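Local atomic coordinates of endo-alpha-mannosidase (Bacteroides thetaiotaomicron, PDB entry 4ACY), a protein that hydrolyses internal alpha-mannosidic linkages as a family GH99 endo-alpha-mannosidase, an activity associated with N-glycan processing. Residues Y170-Y175 and T218-L223. Sequence-based numbering, arbitrary orientation.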
# COMPACT_ATOMS: atom_id res chain seq x y z
N TYR A 170 -0.80 20.26 1.90
CA TYR A 170 -0.11 20.23 0.62
C TYR A 170 -0.84 19.34 -0.39
O TYR A 170 -1.04 19.73 -1.55
CB TYR A 170 1.36 19.78 0.75
CG TYR A 170 2.03 19.80 -0.61
CD1 TYR A 170 2.62 20.97 -1.10
CD2 TYR A 170 2.01 18.68 -1.44
CE1 TYR A 170 3.20 21.00 -2.36
CE2 TYR A 170 2.59 18.70 -2.70
CZ TYR A 170 3.18 19.87 -3.15
OH TYR A 170 3.74 19.88 -4.40
N ILE A 171 -1.24 18.15 0.05
CA ILE A 171 -1.87 17.17 -0.83
C ILE A 171 -3.21 17.71 -1.35
O ILE A 171 -3.47 17.67 -2.55
CB ILE A 171 -2.03 15.81 -0.11
CG1 ILE A 171 -0.65 15.13 0.02
CG2 ILE A 171 -3.03 14.91 -0.84
CD1 ILE A 171 -0.61 13.97 1.02
N VAL A 172 -4.04 18.22 -0.44
CA VAL A 172 -5.35 18.76 -0.81
C VAL A 172 -5.21 20.00 -1.71
O VAL A 172 -5.89 20.12 -2.72
CB VAL A 172 -6.23 19.06 0.43
CG1 VAL A 172 -7.50 19.82 0.05
CG2 VAL A 172 -6.60 17.76 1.17
N ASP A 173 -4.31 20.92 -1.35
CA ASP A 173 -4.11 22.13 -2.16
C ASP A 173 -3.57 21.85 -3.54
O ASP A 173 -3.95 22.51 -4.51
CB ASP A 173 -3.16 23.12 -1.46
CG ASP A 173 -3.78 23.77 -0.24
OD1 ASP A 173 -5.01 23.67 -0.05
OD2 ASP A 173 -3.03 24.38 0.54
N THR A 174 -2.67 20.89 -3.64
CA THR A 174 -2.00 20.62 -4.90
C THR A 174 -2.76 19.66 -5.81
O THR A 174 -2.81 19.85 -7.02
CB THR A 174 -0.57 20.09 -4.66
OG1 THR A 174 0.10 20.93 -3.70
CG2 THR A 174 0.22 20.04 -5.95
N TYR A 175 -3.36 18.63 -5.22
CA TYR A 175 -3.98 17.56 -5.99
C TYR A 175 -5.49 17.48 -5.85
O TYR A 175 -6.13 16.76 -6.61
CB TYR A 175 -3.39 16.21 -5.58
CG TYR A 175 -1.89 16.19 -5.63
CD1 TYR A 175 -1.20 16.47 -6.81
CD2 TYR A 175 -1.15 15.91 -4.48
CE1 TYR A 175 0.17 16.45 -6.85
CE2 TYR A 175 0.22 15.88 -4.52
CZ TYR A 175 0.88 16.16 -5.69
OH TYR A 175 2.25 16.13 -5.71
N THR A 218 -12.81 21.63 8.16
CA THR A 218 -12.06 22.52 7.30
C THR A 218 -12.06 21.88 5.92
O THR A 218 -12.55 20.77 5.76
CB THR A 218 -10.59 22.68 7.77
OG1 THR A 218 -9.86 21.47 7.47
CG2 THR A 218 -10.51 22.95 9.25
N LYS A 219 -11.51 22.58 4.93
CA LYS A 219 -11.38 22.03 3.60
C LYS A 219 -10.39 20.85 3.57
O LYS A 219 -10.24 20.20 2.53
CB LYS A 219 -10.93 23.11 2.62
CG LYS A 219 -9.46 23.49 2.78
CD LYS A 219 -9.00 24.47 1.71
CE LYS A 219 -8.83 23.80 0.35
NZ LYS A 219 -8.21 24.76 -0.61
N TYR A 220 -9.71 20.62 4.70
CA TYR A 220 -8.68 19.56 4.82
C TYR A 220 -9.21 18.32 5.54
O TYR A 220 -8.43 17.42 5.93
CB TYR A 220 -7.43 20.13 5.51
CG TYR A 220 -6.87 21.28 4.73
CD1 TYR A 220 -6.43 21.10 3.42
CD2 TYR A 220 -6.82 22.56 5.28
CE1 TYR A 220 -5.94 22.17 2.67
CE2 TYR A 220 -6.32 23.63 4.54
CZ TYR A 220 -5.89 23.43 3.24
OH TYR A 220 -5.40 24.49 2.51
N ASP A 221 -10.53 18.25 5.70
CA ASP A 221 -11.13 17.12 6.37
C ASP A 221 -11.16 15.92 5.42
O ASP A 221 -10.96 16.07 4.21
CB ASP A 221 -12.56 17.46 6.85
CG ASP A 221 -12.99 16.65 8.05
OD1 ASP A 221 -12.31 15.65 8.38
OD2 ASP A 221 -14.00 16.99 8.68
N GLY A 222 -11.40 14.75 5.96
CA GLY A 222 -11.47 13.54 5.15
C GLY A 222 -11.58 12.34 6.05
O GLY A 222 -12.04 12.44 7.18
N LEU A 223 -11.19 11.19 5.51
CA LEU A 223 -11.25 9.95 6.25
C LEU A 223 -9.81 9.53 6.50
O LEU A 223 -9.05 9.30 5.56
CB LEU A 223 -11.98 8.89 5.43
CG LEU A 223 -13.49 9.10 5.20
CD1 LEU A 223 -13.96 8.20 4.07
CD2 LEU A 223 -14.33 8.87 6.47
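Val-172 and Tyr-220 bring the two backbones together, their CA atoms 6.6 Å apart, where the last turns of helix 161-175 meet a type I beta turn running from Thr-218 to Asp-221. The turn is braced from within, because Thr-218 OG1 accepts from Tyr-220 N at 2.9 Å, an ST turn. From this base the Tyr-220 ring presents an edge to the helix: Val-172 CB lies 3.6 Å from Tyr-220 CD1, near the ring plane. Within the eight-stranded parallel beta/alpha barrel, the contact joins the helix after strand 148-153 to the loop leading into strand 223-227; Ile-168 and Gln-169 extend the helical surface against Tyr-220. Farther out, Tyr-220 OH donates to the syn lone pair of Asp-173 OD1 over 2.7 Å, the carboxylate turned 62° from the ring plane. The same oxygen forms a salt bridge with Lys-219 NZ at 3.4 Å, its hydrogen bond weak. Lys-219 CG, set between its backbone N and carbonyl carbon (chi1 73°), lies 3.5 Å above the Tyr-220 ring centre, while the chain beyond, bent at chi3, carries NZ to Asp-173. A phenylalanine in place of Tyr-220 would probably leave Asp-173 with only the lysine bridge across this contact, the hydroxyl bond lost.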